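Local coordinates for endosialidase (Enterobacteria phage phi92, PDB 4HIZ), which cleaves the sialic acid polymers of bacterial capsules as a trimeric phage enzyme, probably acting on both alpha-2,8 and alpha-2,9 linkages, at residues Thr374-Ser378 against Ile441-Trp446; Glu414-Trp420 against Thr432-Phe437; Gly482-Phe488 against Tyr518-Ile524. One frame throughout, in Å; residues are numbered along the deposited sequence. Where two conformers were deposited one is given.

Interaction 1 (Thr374-Ser378 against Ile441-Trp446); sequences TLAMS and INVSSW
Two neighbouring sheets of the catalytic beta-propeller meet where W446, from the turn that follows strand 435-442, lies against L375 and M377 of strand 374-378. No hydrogen bond crosses between the segments; the contact is van der Waals, made almost entirely by side chains, and even the nearest backbone positions, M377 and V443, have their CA atoms 9.2 Å apart. The indole projects from its loop with CG anti to the backbone N (chi1 -172°), a course that brings its six-membered ring to the strand, where CH2 also meets the backbone C of A376. M377 covers one face of that ring: its CG stands 3.5 Å from the six-membered centroid, only 12° off the ring normal, as a CH-pi contact. The thioether is bent at chi2 and chi3, and SD ends above the same ring at 4.9 Å from its centroid, a distant Met-aromatic contact. L375 approaches obliquely, its CG 3.7 Å from CH2 of W446. The branch beyond carries CD2 onward to CG2 of I441, 4.1 Å away, and to CG1 of V443, 4.4 Å away, so one leucine touches three residues of the other segment. In one conformer of the turn, OD1 of N442 accepts from the backbone N of S445 at 3.1 Å, consistent with an Asx motif fixing the turn that presents W446. Around this patch, L388 of strand 386-389 also touches W446, and L408 of strand 407-413 touches both L375 and V443. The chemistry is therefore apolar and dispersive between the sheets: cohesion depends on the fit of a methionine methylene, a leucine and an indole.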
loop_
_atom_site.group_PDB
_atom_site.type_symbol
_atom_site.label_atom_id
_atom_site.label_comp_id
_atom_site.label_asym_id
_atom_site.label_seq_id
_atom_site.Cartn_x
_atom_site.Cartn_y
_atom_site.Cartn_z
ATOM N N THR A 374 13.255 40.406 3.058
ATOM C CA THR A 374 12.555 41.679 3.224
ATOM C C THR A 374 11.075 41.405 3.053
ATOM O O THR A 374 10.690 40.557 2.243
ATOM C CB THR A 374 12.985 42.640 2.091
ATOM O OG1 THR A 374 14.396 42.843 2.171
ATOM C CG2 THR A 374 12.309 44.010 2.184
ATOM N N LEU A 375 10.264 42.110 3.830
ATOM C CA LEU A 375 8.818 42.160 3.646
ATOM C C LEU A 375 8.475 43.484 2.974
ATOM O O LEU A 375 8.998 44.534 3.355
ATOM C CB LEU A 375 8.097 42.056 5.003
ATOM C CG LEU A 375 6.575 42.291 5.043
ATOM C CD1 LEU A 375 5.800 41.232 4.228
ATOM C CD2 LEU A 375 6.073 42.306 6.501
ATOM N N ALA A 376 7.616 43.451 1.969
ATOM C CA ALA A 376 7.275 44.694 1.263
ATOM C C ALA A 376 5.774 44.712 0.976
ATOM O O ALA A 376 5.135 43.651 0.937
ATOM C CB ALA A 376 8.084 44.789 -0.014
ATOM N N MET A 377 5.203 45.912 0.788
ATOM C CA MET A 377 3.816 46.002 0.368
ATOM C C MET A 377 3.671 47.108 -0.662
ATOM O O MET A 377 4.411 48.090 -0.618
ATOM C CB MET A 377 2.911 46.254 1.576
ATOM C CG MET A 377 3.201 47.554 2.274
ATOM S SD MET A 377 2.098 48.886 1.718
ATOM C CE MET A 377 0.932 48.634 3.028
ATOM N N SER A 378 2.723 46.948 -1.584
ATOM C CA SER A 378 2.501 47.956 -2.616
ATOM C C SER A 378 1.021 48.201 -2.688
ATOM O O SER A 378 0.239 47.256 -2.764
ATOM C CB SER A 378 2.992 47.458 -3.974
ATOM O OG SER A 378 2.608 48.361 -5.014
ATOM N N ILE A 441 3.058 39.033 11.795
ATOM C CA ILE A 441 3.332 40.472 11.656
ATOM C C ILE A 441 2.026 41.229 11.448
ATOM O O ILE A 441 1.278 40.901 10.541
ATOM C CB ILE A 441 4.263 40.764 10.443
ATOM C CG1 ILE A 441 5.568 39.961 10.522
ATOM C CG2 ILE A 441 4.558 42.291 10.322
ATOM C CD1 ILE A 441 6.253 40.122 11.784
ATOM N N ASN A 442 1.751 42.217 12.302
ATOM C CA ASN A 442 0.586 43.073 12.129
ATOM C C ASN A 442 0.861 44.038 10.977
ATOM O O ASN A 442 1.740 44.919 11.082
ATOM C CB ASN A 442 0.314 43.868 13.409
ATOM C CG ASN A 442 -1.022 44.592 13.364
ATOM O OD1 ASN A 442 -1.441 45.087 12.304
ATOM N ND2 ASN A 442 -1.721 44.628 14.507
ATOM N N VAL A 443 0.136 43.870 9.870
ATOM C CA VAL A 443 0.310 44.785 8.735
ATOM C C VAL A 443 -0.849 45.771 8.630
ATOM O O VAL A 443 -0.820 46.632 7.750
ATOM C CB VAL A 443 0.541 44.035 7.403
ATOM C CG1 VAL A 443 1.867 43.205 7.465
ATOM C CG2 VAL A 443 -0.651 43.128 7.088
ATOM N N SER A 444 -1.864 45.673 9.495
ATOM C CA SER A 444 -2.910 46.704 9.521
ATOM C C SER A 444 -2.306 48.001 10.049
ATOM O O SER A 444 -2.680 49.115 9.619
ATOM C CB SER A 444 -4.100 46.288 10.387
ATOM O OG SER A 444 -3.811 46.459 11.763
ATOM N N SER A 445 -1.382 47.842 10.991
ATOM C CA SER A 445 -0.538 48.921 11.481
ATOM C C SER A 445 0.870 48.579 11.039
ATOM O O SER A 445 1.615 47.973 11.799
ATOM C CB SER A 445 -0.566 48.984 13.012
ATOM O OG SER A 445 -1.862 49.243 13.519
ATOM N N TRP A 446 1.216 48.951 9.813
ATOM C CA TRP A 446 2.496 48.586 9.227
ATOM C C TRP A 446 3.644 49.034 10.118
ATOM O O TRP A 446 3.745 50.222 10.443
ATOM C CB TRP A 446 2.607 49.282 7.865
ATOM C CG TRP A 446 3.802 48.880 7.013
ATOM C CD1 TRP A 446 4.911 49.629 6.777
ATOM C CD2 TRP A 446 3.975 47.652 6.265
ATOM N NE1 TRP A 446 5.766 48.956 5.931
ATOM C CE2 TRP A 446 5.212 47.750 5.591
ATOM C CE3 TRP A 446 3.190 46.499 6.084
ATOM C CZ2 TRP A 446 5.708 46.728 4.772
ATOM C CZ3 TRP A 446 3.663 45.496 5.262
ATOM C CH2 TRP A 446 4.930 45.611 4.621
#

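Interaction 2 (Glu414-Trp420 against Thr432-Phe437); sequences ERSFGEW and TYPRTF
E414 and R435 form a side-on salt bridge: NE of R435 gives a nearly straight bond (176°) to OE2 of E414 at 2.8 Å, and NH2 gives another to OE1. The NE bond lies in the guanidinium plane but meets OE2 from above the carboxylate plane, and the two planes stand 46° apart. From the same face the backbone N of R435 also binds OE2 at 2.8 Å, while the backbone N of W420, just past the type II turn S416-E419, reaches OE1 at 2.8 Å; G418 N adds only weak bonds. E414 sets CG between its backbone N and carbonyl carbon (chi1 62°), then runs out extended to R435, and its N donates to O of R435 at 3.0 Å. CE1 of F417 lies over one face of the guanidinium and CZ of F437 over the other. CD2 of F437 is 3.4 Å from CD2 of W420, above the centre of the indole, the planes oblique to each other. On the far flank, OG1 of T432 donates to OG of S416 at 2.7 Å, and CB of P434 packs on O of E414. Further out, E421 forms another salt bridge with R435, and W455 meets W420 edge-to-face. The loop leaves strand 407-413 and folds over the start of strand 435-442, with strands 456-460 and 61-64 alongside; Y433 reaches D122 of the second subunit.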
loop_
_atom_site.group_PDB
_atom_site.type_symbol
_atom_site.label_atom_id
_atom_site.label_comp_id
_atom_site.label_asym_id
_atom_site.label_seq_id
_atom_site.Cartn_x
_atom_site.Cartn_y
_atom_site.Cartn_z
ATOM N N GLU A 414 15.046 26.460 8.007
ATOM C CA GLU A 414 16.463 26.415 7.622
ATOM C C GLU A 414 16.754 25.069 6.896
ATOM O O GLU A 414 16.022 24.088 7.055
ATOM C CB GLU A 414 17.379 26.636 8.834
ATOM C CG GLU A 414 17.182 25.525 9.897
ATOM C CD GLU A 414 17.926 25.798 11.210
ATOM O OE1 GLU A 414 18.691 26.794 11.295
ATOM O OE2 GLU A 414 17.754 24.991 12.170
ATOM N N ARG A 415 17.787 25.046 6.058
ATOM C CA ARG A 415 18.098 23.867 5.241
ATOM C C ARG A 415 18.726 22.758 6.095
ATOM O O ARG A 415 18.587 21.567 5.780
ATOM C CB ARG A 415 19.106 24.262 4.143
ATOM C CG ARG A 415 18.542 25.299 3.181
ATOM C CD ARG A 415 17.687 24.603 2.135
ATOM N NE ARG A 415 17.170 25.638 1.274
ATOM C CZ ARG A 415 16.731 25.463 0.051
ATOM N NH1 ARG A 415 16.684 24.236 -0.495
ATOM N NH2 ARG A 415 16.321 26.539 -0.602
ATOM N N SER A 416 19.442 23.184 7.127
ATOM C CA SER A 416 20.101 22.252 8.057
ATOM C C SER A 416 20.225 22.957 9.395
ATOM O O SER A 416 20.172 24.199 9.444
ATOM C CB SER A 416 21.478 21.822 7.498
ATOM O OG SER A 416 22.128 20.944 8.428
ATOM N N PHE A 417 20.371 22.202 10.489
ATOM C CA PHE A 417 20.359 22.832 11.787
ATOM C C PHE A 417 21.414 23.941 11.919
ATOM O O PHE A 417 22.577 23.773 11.518
ATOM C CB PHE A 417 20.605 21.824 12.929
ATOM C CG PHE A 417 20.591 22.485 14.260
ATOM C CD1 PHE A 417 19.394 22.953 14.795
ATOM C CD2 PHE A 417 21.782 22.745 14.942
ATOM C CE1 PHE A 417 19.370 23.629 16.016
ATOM C CE2 PHE A 417 21.759 23.439 16.158
ATOM C CZ PHE A 417 20.546 23.871 16.694
ATOM N N GLY A 418 20.990 25.067 12.489
ATOM C CA GLY A 418 21.904 26.118 12.891
ATOM C C GLY A 418 22.260 27.099 11.772
ATOM O O GLY A 418 23.113 27.968 11.983
ATOM N N GLU A 419 21.649 26.971 10.597
ATOM C CA GLU A 419 21.935 27.920 9.507
ATOM C C GLU A 419 21.055 29.159 9.562
ATOM O O GLU A 419 21.311 30.140 8.846
ATOM C CB GLU A 419 21.785 27.256 8.131
ATOM C CG GLU A 419 22.736 26.117 7.915
ATOM C CD GLU A 419 22.616 25.497 6.529
ATOM O OE1 GLU A 419 21.826 25.991 5.688
ATOM O OE2 GLU A 419 23.339 24.518 6.264
ATOM N N TRP A 420 20.016 29.138 10.396
ATOM C CA TRP A 420 19.026 30.237 10.334
ATOM C C TRP A 420 19.632 31.608 10.680
ATOM O O TRP A 420 19.407 32.631 9.984
ATOM C CB TRP A 420 17.867 29.973 11.301
ATOM C CG TRP A 420 16.767 31.005 11.210
ATOM C CD1 TRP A 420 16.634 32.102 12.000
ATOM C CD2 TRP A 420 15.613 30.986 10.341
ATOM N NE1 TRP A 420 15.496 32.806 11.648
ATOM C CE2 TRP A 420 14.842 32.124 10.648
ATOM C CE3 TRP A 420 15.185 30.138 9.316
ATOM C CZ2 TRP A 420 13.656 32.444 9.957
ATOM C CZ3 TRP A 420 13.997 30.433 8.647
ATOM C CH2 TRP A 420 13.254 31.583 8.966
ATOM N N THR A 432 21.127 16.298 10.488
ATOM C CA THR A 432 20.813 17.331 11.494
ATOM C C THR A 432 19.298 17.518 11.567
ATOM O O THR A 432 18.562 16.902 10.778
ATOM C CB THR A 432 21.405 18.735 11.139
ATOM O OG1 THR A 432 20.678 19.283 10.029
ATOM C CG2 THR A 432 22.912 18.633 10.790
ATOM N N TYR A 433 18.845 18.329 12.530
ATOM C CA TYR A 433 17.414 18.614 12.703
ATOM C C TYR A 433 17.151 20.107 12.461
ATOM O O TYR A 433 17.106 20.911 13.410
ATOM C CB TYR A 433 17.004 18.274 14.129
ATOM C CG TYR A 433 17.004 16.803 14.462
ATOM C CD1 TYR A 433 15.914 15.989 14.089
ATOM C CD2 TYR A 433 18.045 16.235 15.184
ATOM C CE1 TYR A 433 15.856 14.632 14.443
ATOM C CE2 TYR A 433 17.996 14.872 15.546
ATOM C CZ TYR A 433 16.906 14.089 15.154
ATOM O OH TYR A 433 16.843 12.746 15.499
ATOM N N PRO A 434 17.001 20.483 11.186
ATOM C CA PRO A 434 16.669 21.892 10.896
ATOM C C PRO A 434 15.349 22.341 11.507
ATOM O O PRO A 434 14.335 21.601 11.511
ATOM C CB PRO A 434 16.608 21.939 9.364
ATOM C CG PRO A 434 16.341 20.442 8.942
ATOM C CD PRO A 434 17.109 19.656 9.977
ATOM N N ARG A 435 15.363 23.575 12.002
ATOM C CA ARG A 435 14.189 24.232 12.596
ATOM C C ARG A 435 13.297 24.917 11.568
ATOM O O ARG A 435 13.799 25.551 10.625
ATOM C CB ARG A 435 14.665 25.321 13.572
ATOM C CG ARG A 435 15.395 24.732 14.822
ATOM C CD ARG A 435 16.233 25.821 15.522
ATOM N NE ARG A 435 17.301 26.294 14.629
ATOM C CZ ARG A 435 18.088 27.336 14.877
ATOM N NH1 ARG A 435 17.967 28.051 15.995
ATOM N NH2 ARG A 435 18.988 27.677 13.973
ATOM N N THR A 436 11.987 24.781 11.768
ATOM C CA THR A 436 11.002 25.574 11.034
ATOM C C THR A 436 10.480 26.683 11.926
ATOM O O THR A 436 10.196 26.456 13.108
ATOM C CB THR A 436 9.861 24.656 10.568
ATOM O OG1 THR A 436 10.331 23.927 9.431
ATOM C CG2 THR A 436 8.559 25.461 10.158
ATOM N N PHE A 437 10.286 27.877 11.347
ATOM C CA PHE A 437 9.869 29.036 12.116
ATOM C C PHE A 437 8.649 29.719 11.518
ATOM O O PHE A 437 8.390 29.637 10.337
ATOM C CB PHE A 437 10.973 30.099 12.102
ATOM C CG PHE A 437 12.249 29.670 12.781
ATOM C CD1 PHE A 437 12.410 29.870 14.151
ATOM C CD2 PHE A 437 13.300 29.102 12.031
ATOM C CE1 PHE A 437 13.598 29.500 14.799
ATOM C CE2 PHE A 437 14.502 28.697 12.680
ATOM C CZ PHE A 437 14.651 28.925 14.051
#

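Interaction 3 (Gly482-Phe488 against Tyr518-Ile524); sequences GWLYYIF and YSYRLKI
Strands 483-488 and 518-523 run antiparallel, their axes 4.5 Å apart at closest approach and 155° between directions, with paired backbone bonds at L484-L522, Y486-Y520 and F488-Y518. The L522 N to L484 O bond is 2.8 Å long, and past the end of the ladder the N of I524 still donates to O of G482 at 3.0 Å. On the face carrying W483, Y485 and I487, the main feature is R521. Its guanidinium lies flat on the W483 indole, planes 10° apart, and CZ sits 3.8 Å from the centroid of the six-membered ring in a cation-pi contact. CD lies over the five-membered ring, also at 3.8 Å from its centroid. R521 is extended to CD, then bends at chi3 (78°), which lays the guanidinium over the indole. Y485 runs alongside, its CE2 3.5 Å from CG of R521, so the aliphatic part of the arginine touches both aromatic residues. NH2 of R521 has a salt bridge to D533, and both NH1 of R521 and OH of Y485 bond to O of D122. These are the two central strands of a four-stranded antiparallel propeller blade, 71-75, 516-523, 483-490 and 473-480; 71-75, early in the propeller, pairs with 516-523 near its end, consistent with the 'velcro' closure of beta-propellers. On the face of L484, Y486 and F488, CB of L484 meets CG2 of I524, just past the strand, at 3.7 Å. CB of Y518 lies over one face of the F488 ring, 4.2 Å from CE1. This side packs on strand 407-413: F411 stacks on Y486, and OG1 of T413 bonds to OH of Y486. Y518 meets F534 of the second subunit edge-to-face, while K523 forms a salt bridge with D42 of the third.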
loop_
_atom_site.group_PDB
_atom_site.type_symbol
_atom_site.label_atom_id
_atom_site.label_comp_id
_atom_site.label_asym_id
_atom_site.label_seq_id
_atom_site.Cartn_x
_atom_site.Cartn_y
_atom_site.Cartn_z
ATOM N N GLY A 482 -11.195 27.669 8.624
ATOM C CA GLY A 482 -10.509 27.936 9.881
ATOM C C GLY A 482 -9.141 27.324 10.074
ATOM O O GLY A 482 -8.624 27.346 11.187
ATOM N N TRP A 483 -8.550 26.812 8.998
ATOM C CA TRP A 483 -7.231 26.217 9.075
ATOM C C TRP A 483 -6.283 26.842 8.056
ATOM O O TRP A 483 -6.653 27.105 6.902
ATOM C CB TRP A 483 -7.315 24.719 8.735
ATOM C CG TRP A 483 -8.007 23.814 9.698
ATOM C CD1 TRP A 483 -9.159 23.099 9.469
ATOM C CD2 TRP A 483 -7.557 23.463 11.009
ATOM N NE1 TRP A 483 -9.440 22.309 10.573
ATOM C CE2 TRP A 483 -8.486 22.540 11.541
ATOM C CE3 TRP A 483 -6.471 23.875 11.802
ATOM C CZ2 TRP A 483 -8.338 21.986 12.826
ATOM C CZ3 TRP A 483 -6.322 23.328 13.090
ATOM C CH2 TRP A 483 -7.258 22.392 13.587
ATOM N N LEU A 484 -5.054 27.095 8.484
ATOM C CA LEU A 484 -3.992 27.560 7.586
ATOM C C LEU A 484 -2.996 26.383 7.427
ATOM O O LEU A 484 -2.788 25.625 8.373
ATOM C CB LEU A 484 -3.319 28.767 8.243
ATOM C CG LEU A 484 -2.042 29.274 7.541
ATOM C CD1 LEU A 484 -1.895 30.813 7.758
ATOM C CD2 LEU A 484 -0.773 28.554 8.028
ATOM N N TYR A 485 -2.415 26.222 6.241
ATOM C CA TYR A 485 -1.490 25.122 5.950
ATOM C C TYR A 485 -0.162 25.690 5.453
ATOM O O TYR A 485 -0.129 26.426 4.461
ATOM C CB TYR A 485 -2.048 24.213 4.855
ATOM C CG TYR A 485 -3.417 23.671 5.233
ATOM C CD1 TYR A 485 -4.576 24.422 4.979
ATOM C CD2 TYR A 485 -3.565 22.421 5.842
ATOM C CE1 TYR A 485 -5.841 23.975 5.339
ATOM C CE2 TYR A 485 -4.819 21.965 6.185
ATOM C CZ TYR A 485 -5.935 22.728 5.937
ATOM O OH TYR A 485 -7.200 22.257 6.311
ATOM N N TYR A 486 0.918 25.339 6.150
ATOM C CA TYR A 486 2.260 25.557 5.596
ATOM C C TYR A 486 2.704 24.200 5.097
ATOM O O TYR A 486 2.865 23.264 5.900
ATOM C CB TYR A 486 3.202 26.095 6.673
ATOM C CG TYR A 486 4.701 26.134 6.302
ATOM C CD1 TYR A 486 5.129 26.657 5.093
ATOM C CD2 TYR A 486 5.678 25.637 7.178
ATOM C CE1 TYR A 486 6.459 26.748 4.765
ATOM C CE2 TYR A 486 7.035 25.702 6.871
ATOM C CZ TYR A 486 7.415 26.258 5.649
ATOM O OH TYR A 486 8.750 26.324 5.326
ATOM N N ILE A 487 2.895 24.072 3.792
ATOM C CA ILE A 487 3.128 22.759 3.194
ATOM C C ILE A 487 4.510 22.843 2.581
ATOM O O ILE A 487 4.796 23.727 1.749
ATOM C CB ILE A 487 2.061 22.424 2.126
ATOM C CG1 ILE A 487 0.670 22.601 2.753
ATOM C CG2 ILE A 487 2.251 20.975 1.573
ATOM C CD1 ILE A 487 -0.484 22.158 1.830
ATOM N N PHE A 488 5.383 21.934 2.987
ATOM C CA PHE A 488 6.817 22.182 2.790
ATOM C C PHE A 488 7.612 20.891 2.897
ATOM O O PHE A 488 7.054 19.840 3.211
ATOM C CB PHE A 488 7.333 23.204 3.812
ATOM C CG PHE A 488 7.330 22.702 5.242
ATOM C CD1 PHE A 488 6.136 22.523 5.926
ATOM C CD2 PHE A 488 8.524 22.403 5.892
ATOM C CE1 PHE A 488 6.103 22.061 7.246
ATOM C CE2 PHE A 488 8.520 21.945 7.205
ATOM C CZ PHE A 488 7.300 21.779 7.893
ATOM N N TYR A 518 5.417 17.694 3.982
ATOM C CA TYR A 518 4.716 17.773 5.261
ATOM C C TYR A 518 3.764 18.957 5.228
ATOM O O TYR A 518 3.980 19.917 4.474
ATOM C CB TYR A 518 5.721 17.979 6.418
ATOM C CG TYR A 518 6.663 16.785 6.562
ATOM C CD1 TYR A 518 7.776 16.640 5.712
ATOM C CD2 TYR A 518 6.403 15.800 7.516
ATOM C CE1 TYR A 518 8.621 15.534 5.817
ATOM C CE2 TYR A 518 7.266 14.688 7.653
ATOM C CZ TYR A 518 8.332 14.549 6.787
ATOM O OH TYR A 518 9.178 13.455 6.872
ATOM N N SER A 519 2.713 18.883 6.053
ATOM C CA SER A 519 1.771 19.995 6.191
ATOM C C SER A 519 1.616 20.362 7.665
ATOM O O SER A 519 1.267 19.492 8.495
ATOM C CB SER A 519 0.431 19.554 5.627
ATOM O OG SER A 519 -0.583 20.511 5.923
ATOM N N TYR A 520 1.910 21.619 7.999
ATOM C CA TYR A 520 1.668 22.104 9.347
ATOM C C TYR A 520 0.328 22.823 9.296
ATOM O O TYR A 520 0.181 23.864 8.600
ATOM C CB TYR A 520 2.767 23.079 9.770
ATOM C CG TYR A 520 2.607 23.581 11.175
ATOM C CD1 TYR A 520 3.061 22.824 12.270
ATOM C CD2 TYR A 520 1.999 24.815 11.428
ATOM C CE1 TYR A 520 2.910 23.314 13.590
ATOM C CE2 TYR A 520 1.858 25.299 12.727
ATOM C CZ TYR A 520 2.321 24.569 13.793
ATOM O OH TYR A 520 2.166 25.106 15.068
ATOM N N ARG A 521 -0.671 22.265 9.986
ATOM C CA ARG A 521 -2.041 22.779 9.905
ATOM C C ARG A 521 -2.310 23.539 11.209
ATOM O O ARG A 521 -2.259 22.954 12.315
ATOM C CB ARG A 521 -3.038 21.625 9.758
ATOM C CG ARG A 521 -4.473 22.140 9.648
ATOM C CD ARG A 521 -5.514 20.985 9.480
ATOM N NE ARG A 521 -5.823 20.306 10.737
ATOM C CZ ARG A 521 -6.859 19.468 10.862
ATOM N NH1 ARG A 521 -7.588 19.145 9.801
ATOM N NH2 ARG A 521 -7.129 18.902 12.041
ATOM N N LEU A 522 -2.563 24.840 11.063
ATOM C CA LEU A 522 -2.656 25.781 12.178
ATOM C C LEU A 522 -4.067 26.369 12.291
ATOM O O LEU A 522 -4.624 26.925 11.306
ATOM C CB LEU A 522 -1.644 26.945 11.976
ATOM C CG LEU A 522 -1.739 28.059 13.032
ATOM C CD1 LEU A 522 -1.310 27.551 14.406
ATOM C CD2 LEU A 522 -0.811 29.230 12.628
ATOM N N LYS A 523 -4.666 26.273 13.476
ATOM C CA LYS A 523 -5.985 26.890 13.725
ATOM C C LYS A 523 -5.903 28.416 13.666
ATOM O O LYS A 523 -5.079 29.032 14.350
ATOM C CB LYS A 523 -6.501 26.423 15.098
ATOM C CG LYS A 523 -7.760 27.116 15.601
ATOM C CD LYS A 523 -8.234 26.367 16.859
ATOM C CE LYS A 523 -9.519 26.937 17.432
ATOM N NZ LYS A 523 -9.358 28.370 17.742
ATOM N N ILE A 524 -6.763 29.032 12.851
ATOM C CA ILE A 524 -6.700 30.481 12.672
ATOM C C ILE A 524 -8.036 31.204 12.944
ATOM O O ILE A 524 -8.094 32.428 12.868
ATOM C CB ILE A 524 -6.194 30.896 11.235
ATOM C CG1 ILE A 524 -7.068 30.221 10.164
ATOM C CG2 ILE A 524 -4.652 30.624 11.104
ATOM C CD1 ILE A 524 -6.888 30.721 8.763
#

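All three interactions belong to the catalytic beta-propeller and join parts of three of its sheets. Interactions 1 and 2 share strand 435-442: interaction 2 sits at its start and interaction 1 at its end, their centres about 25 Å apart. Along the chain, interaction 2 falls between the two segments of interaction 1, and interaction 3 follows both. Interaction 3 lies within the next sheet, its centre about 19 Å from that of interaction 2 and about 21 Å from that of interaction 1. It touches interaction 2 where OG1 of T436 comes 3.5 Å from CE2 of F488. Strand 435-442 thus packs toward one neighbouring sheet at 374-378 and toward another at 483-488, linking successive propeller sheets.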